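Local coordinates for protein carbohydrate kinase, FGGY (Novosphingobium aromaticivorans, PDB 3H6E) that probably phosphorylates a carbohydrate substrate, as a member of the FGGY family of sugar kinases whose actin-like ATPase domains flank a cleft, at residues A[69-74]-A[226-231]; A[165-170]-A[202-207]. One frame throughout, in Å; residues are numbered along the deposited sequence.

Contact 1 of 2, residues A[69-74]-A[226-231]; sequences VTTIVP and QVLAGL
T71 and I72 run alongside Q226 and V227 as neighbouring parallel strands of the N-terminal domain's six-stranded sheet, whose order fits the ribonuclease H-like core of the actin ATPase clan. Strand 71-76 lies between 9-13 and 226-232, and 226-232 between it and the edge strand 207-210. I72 is held from both of its backbone atoms: its N donates to Q226 O at 2.8 Å, and its O accepts from L228 N at 2.9 Å. Before these, Q226 N makes only a weak bond to T70 O.

L228 packs on the same face as T71. Its CB faces V73 CB at 4.1 Å; beyond CG, CD2 touches both T71 CG2, at 3.9 Å, and V73 CB, while CD1 reaches the T71 methyl more weakly. T71 can offer that methyl because CG2 stands anti to the backbone N (chi1 -62° for OG1). This leaves OG1 beside the N, donating to T70 O at 2.7 Å from above the carbonyl plane. Threonine therefore suits a partly exposed sheet position: its hydroxyl has a neighbouring, poorly directed acceptor and its methyl packs. I433 covers both T71 and L228.

On the other face V227 CG1 touches P74 CG at 4.1 Å, and I72 packs on I11 of strand 9-13. The P74 ring also lies against the next carbonyl, with P74 CD 3.0 Å from L228 O. P74 has no N-H to give, so the ladder resumes only at its carbonyl, which accepts from L231 N at 3.2 Å. Between them G230, at phi 92°, brings its CA close to P74 O, a passage that suits a residue without a side chain. Backbone bonds thus set the register and aliphatic groups pack on both faces, with proline and glycine marking where the regular ladder breaks.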
loop_
_atom_site.group_PDB
_atom_site.type_symbol
_atom_site.label_atom_id
_atom_site.label_comp_id
_atom_site.label_asym_id
_atom_site.label_seq_id
_atom_site.Cartn_x
_atom_site.Cartn_y
_atom_site.Cartn_z
ATOM N N VAL A 69 9.898 -23.595 14.321
ATOM C CA VAL A 69 8.826 -22.754 13.797
ATOM C C VAL A 69 7.501 -22.978 14.529
ATOM O O VAL A 69 6.991 -24.098 14.602
ATOM C CB VAL A 69 8.636 -22.955 12.281
ATOM C CG1 VAL A 69 7.573 -22.000 11.747
ATOM C CG2 VAL A 69 9.959 -22.751 11.557
ATOM N N THR A 70 6.953 -21.894 15.071
ATOM C CA THR A 70 5.735 -21.967 15.864
ATOM C C THR A 70 4.605 -21.120 15.284
ATOM O O THR A 70 3.473 -21.178 15.763
ATOM C CB THR A 70 5.990 -21.533 17.320
ATOM O OG1 THR A 70 6.481 -20.186 17.344
ATOM C CG2 THR A 70 7.012 -22.449 17.974
ATOM N N THR A 71 4.915 -20.335 14.257
ATOM C CA THR A 71 3.919 -19.463 13.641
ATOM C C THR A 71 4.271 -19.092 12.204
ATOM O O THR A 71 5.428 -18.809 11.887
ATOM C CB THR A 71 3.727 -18.159 14.449
ATOM O OG1 THR A 71 3.242 -18.465 15.763
ATOM C CG2 THR A 71 2.732 -17.245 13.758
ATOM N N ILE A 72 3.260 -19.105 11.341
ATOM C CA ILE A 72 3.370 -18.540 10.002
ATOM C C ILE A 72 2.320 -17.444 9.842
ATOM O O ILE A 72 1.171 -17.612 10.254
ATOM C CB ILE A 72 3.129 -19.590 8.909
ATOM C CG1 ILE A 72 4.072 -20.776 9.075
ATOM C CG2 ILE A 72 3.296 -18.970 7.528
ATOM C CD1 ILE A 72 3.799 -21.887 8.081
ATOM N N VAL A 73 2.713 -16.322 9.253
ATOM C CA VAL A 73 1.770 -15.247 8.969
ATOM C C VAL A 73 1.833 -14.814 7.505
ATOM O O VAL A 73 2.892 -14.438 7.009
ATOM C CB VAL A 73 1.964 -14.045 9.911
ATOM C CG1 VAL A 73 3.424 -13.896 10.298
ATOM C CG2 VAL A 73 1.409 -12.770 9.275
ATOM N N PRO A 74 0.687 -14.884 6.810
ATOM C CA PRO A 74 0.541 -14.624 5.374
ATOM C C PRO A 74 0.374 -13.145 5.062
ATOM O O PRO A 74 -0.245 -12.419 5.837
ATOM C CB PRO A 74 -0.755 -15.368 5.010
ATOM C CG PRO A 74 -1.193 -16.089 6.274
ATOM C CD PRO A 74 -0.575 -15.345 7.403
ATOM N N GLN A 226 1.202 -22.718 13.831
ATOM C CA GLN A 226 -0.040 -21.961 13.753
ATOM C C GLN A 226 -0.012 -20.935 12.624
ATOM O O GLN A 226 0.947 -20.182 12.477
ATOM C CB GLN A 226 -0.340 -21.273 15.087
ATOM C CG GLN A 226 -0.544 -22.236 16.251
ATOM C CD GLN A 226 -1.725 -23.174 16.045
ATOM O OE1 GLN A 226 -1.782 -24.255 16.630
ATOM N NE2 GLN A 226 -2.669 -22.765 15.207
ATOM N N VAL A 227 -1.070 -20.916 11.822
ATOM C CA VAL A 227 -1.184 -19.939 10.750
ATOM C C VAL A 227 -2.082 -18.790 11.187
ATOM O O VAL A 227 -3.136 -19.007 11.784
ATOM C CB VAL A 227 -1.750 -20.567 9.474
ATOM C CG1 VAL A 227 -1.712 -19.561 8.341
ATOM C CG2 VAL A 227 -0.968 -21.821 9.108
ATOM N N LEU A 228 -1.654 -17.565 10.898
ATOM C CA LEU A 228 -2.449 -16.386 11.223
ATOM C C LEU A 228 -3.269 -15.946 10.019
ATOM O O LEU A 228 -2.973 -16.331 8.888
ATOM C CB LEU A 228 -1.549 -15.246 11.700
ATOM C CG LEU A 228 -1.315 -15.164 13.212
ATOM C CD1 LEU A 228 -1.362 -16.540 13.859
ATOM C CD2 LEU A 228 -0.001 -14.448 13.521
ATOM N N ALA A 229 -4.305 -15.151 10.266
ATOM C CA ALA A 229 -5.145 -14.642 9.189
ATOM C C ALA A 229 -4.292 -13.934 8.145
ATOM O O ALA A 229 -4.407 -14.197 6.950
ATOM C CB ALA A 229 -6.203 -13.706 9.738
ATOM N N GLY A 230 -3.423 -13.043 8.606
ATOM C CA GLY A 230 -2.565 -12.293 7.709
ATOM C C GLY A 230 -3.208 -10.982 7.309
ATOM O O GLY A 230 -4.257 -10.609 7.842
ATOM N N LEU A 231 -2.592 -10.283 6.363
ATOM C CA LEU A 231 -3.068 -8.960 5.985
ATOM C C LEU A 231 -2.622 -8.518 4.600
ATOM O O LEU A 231 -1.930 -9.241 3.886
ATOM C CB LEU A 231 -2.628 -7.924 7.022
ATOM C CG LEU A 231 -1.186 -8.010 7.530
ATOM C CD1 LEU A 231 -0.186 -7.654 6.443
ATOM C CD2 LEU A 231 -1.003 -7.108 8.738
#

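Contact 2 of 2, residues A[165-170]-A[202-207]; sequences VSEVTS and VRAGDT
V202 packs its side chain on V165 and lays its carbonyl beside E167, where the glutamate N-cap of helix 168-171 meets a type I beta turn, R203 to D206. The backbone tie between the segments is V202 N to S166 O, 2.8 Å long and fairly straight, with 162° at the hydrogen.

V202 buries more area than any other residue here. Its side chain crosses that of V165 at about a right angle, and V165 CG1 is the methyl that presses on it, lying against CB and CG1; the approach to V202 CB is very close, so its exact value is doubtful. Having CG1 anti to the backbone N (chi1 153°) turns that methyl of V165 toward its neighbour. Two beta-branched valines suit the place, since their methyls fill the space next to the backbone without needing polar partners, and A229 of strand 226-232 borders V202 as well.

E167 serves both ends of the contact. Its aliphatic part passes alongside the start of the turn, with CG 3.6 Å from A204 N, and the chain then bends at chi2 (-81°) to bring the carboxylate back over the first turn of its own helix. There OE1 accepts the capping bond from T169 N at 2.8 Å, from above the carboxylate plane, and also the T169 hydroxyl on its syn side. The glutamate can cap because its chain folds back in this way, and its methylenes meanwhile lie against A204. T169 OG1 in turn is bonded to H232 N. The small A204 side chain lets the carboxylate settle beside it, with E167 OE2 3.5 Å from A204 CB.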
loop_
_atom_site.group_PDB
_atom_site.type_symbol
_atom_site.label_atom_id
_atom_site.label_comp_id
_atom_site.label_asym_id
_atom_site.label_seq_id
_atom_site.Cartn_x
_atom_site.Cartn_y
_atom_site.Cartn_z
ATOM N N VAL A 165 -11.079 -17.940 5.616
ATOM C CA VAL A 165 -11.361 -16.774 6.439
ATOM C C VAL A 165 -11.142 -15.502 5.621
ATOM O O VAL A 165 -10.467 -15.530 4.595
ATOM C CB VAL A 165 -10.469 -16.767 7.705
ATOM C CG1 VAL A 165 -10.233 -15.353 8.204
ATOM C CG2 VAL A 165 -11.083 -17.638 8.800
ATOM N N SER A 166 -11.736 -14.397 6.054
ATOM C CA SER A 166 -11.455 -13.104 5.439
ATOM C C SER A 166 -10.793 -12.174 6.445
ATOM O O SER A 166 -10.898 -12.378 7.653
ATOM C CB SER A 166 -12.736 -12.469 4.896
ATOM O OG SER A 166 -13.249 -13.215 3.806
ATOM N N GLU A 167 -10.105 -11.155 5.942
ATOM C CA GLU A 167 -9.494 -10.151 6.809
ATOM C C GLU A 167 -9.825 -8.747 6.300
ATOM O O GLU A 167 -9.923 -8.520 5.092
ATOM C CB GLU A 167 -7.981 -10.373 6.916
ATOM C CG GLU A 167 -7.330 -9.671 8.095
ATOM C CD GLU A 167 -7.061 -8.204 7.816
ATOM O OE1 GLU A 167 -6.840 -7.859 6.636
ATOM O OE2 GLU A 167 -7.070 -7.401 8.775
ATOM N N VAL A 168 -9.992 -7.807 7.225
ATOM C CA VAL A 168 -10.578 -6.509 6.897
ATOM C C VAL A 168 -9.730 -5.591 6.000
ATOM O O VAL A 168 -10.281 -4.864 5.175
ATOM C CB VAL A 168 -11.011 -5.749 8.176
ATOM C CG1 VAL A 168 -9.817 -5.126 8.862
ATOM C CG2 VAL A 168 -12.037 -4.685 7.834
ATOM N N THR A 169 -8.404 -5.625 6.149
ATOM C CA THR A 169 -7.533 -4.685 5.434
ATOM C C THR A 169 -7.501 -4.893 3.922
ATOM O O THR A 169 -7.316 -3.937 3.173
ATOM C CB THR A 169 -6.083 -4.686 5.976
ATOM O OG1 THR A 169 -5.451 -5.942 5.691
ATOM C CG2 THR A 169 -6.071 -4.432 7.473
ATOM N N SER A 170 -7.653 -6.134 3.475
ATOM C CA SER A 170 -7.739 -6.403 2.046
ATOM C C SER A 170 -9.072 -5.895 1.505
ATOM O O SER A 170 -9.141 -5.391 0.389
ATOM C CB SER A 170 -7.579 -7.894 1.749
ATOM O OG SER A 170 -6.230 -8.308 1.865
ATOM N N VAL A 202 -12.162 -12.366 10.145
ATOM C CA VAL A 202 -11.328 -12.606 11.316
ATOM C C VAL A 202 -10.294 -11.490 11.401
ATOM O O VAL A 202 -10.067 -10.774 10.422
ATOM C CB VAL A 202 -10.648 -13.994 11.223
ATOM C CG1 VAL A 202 -9.190 -13.941 11.624
ATOM C CG2 VAL A 202 -11.411 -15.020 12.043
ATOM N N ARG A 203 -9.693 -11.315 12.571
ATOM C CA ARG A 203 -8.659 -10.301 12.747
ATOM C C ARG A 203 -7.297 -10.832 12.305
ATOM O O ARG A 203 -6.947 -11.979 12.580
ATOM C CB ARG A 203 -8.641 -9.809 14.194
ATOM C CG ARG A 203 -10.005 -9.303 14.639
ATOM C CD ARG A 203 -10.034 -8.832 16.082
ATOM N NE ARG A 203 -9.568 -7.455 16.232
ATOM C CZ ARG A 203 -10.178 -6.393 15.711
ATOM N NH1 ARG A 203 -11.276 -6.539 14.979
ATOM N NH2 ARG A 203 -9.677 -5.181 15.912
ATOM N N ALA A 204 -6.544 -9.983 11.609
ATOM C CA ALA A 204 -5.267 -10.360 10.995
ATOM C C ALA A 204 -4.343 -11.165 11.909
ATOM O O ALA A 204 -3.607 -12.040 11.445
ATOM C CB ALA A 204 -4.544 -9.112 10.476
ATOM N N GLY A 205 -4.378 -10.867 13.203
ATOM C CA GLY A 205 -3.512 -11.534 14.158
ATOM C C GLY A 205 -4.091 -12.807 14.745
ATOM O O GLY A 205 -3.390 -13.551 15.435
ATOM N N ASP A 206 -5.373 -13.056 14.485
ATOM C CA ASP A 206 -6.032 -14.268 14.956
ATOM C C ASP A 206 -5.376 -15.486 14.347
ATOM O O ASP A 206 -4.755 -15.400 13.294
ATOM C CB ASP A 206 -7.516 -14.265 14.589
ATOM C CG ASP A 206 -8.326 -13.333 15.456
ATOM O OD1 ASP A 206 -7.849 -12.995 16.560
ATOM O OD2 ASP A 206 -9.437 -12.939 15.036
ATOM N N THR A 207 -5.522 -16.625 15.014
ATOM C CA THR A 207 -5.016 -17.883 14.488
ATOM C C THR A 207 -6.075 -18.523 13.605
ATOM O O THR A 207 -7.188 -18.799 14.058
ATOM C CB THR A 207 -4.653 -18.867 15.613
ATOM O OG1 THR A 207 -3.680 -18.273 16.481
ATOM C CG2 THR A 207 -4.091 -20.148 15.026
#

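How the contacts relate
Contact 2 is nested within the chain loop closed by contact 1, and their centres are 11 Å apart. They meet at the break in strand 226-232: G230 N probably bonds to A204 O at 3.0 Å, and A229 N to D206 O at 3.1 Å. The 202-207 loop thus shares the break in that strand with the 69-74 strand, then runs into strand 207-210, the antiparallel edge strand beside 226-232. G230 O also packs on E167 CG. No ligand marks the active site; in FGGY kinases it generally lies in the cleft between the two domains, and nothing here assigns either contact a part in catalysis.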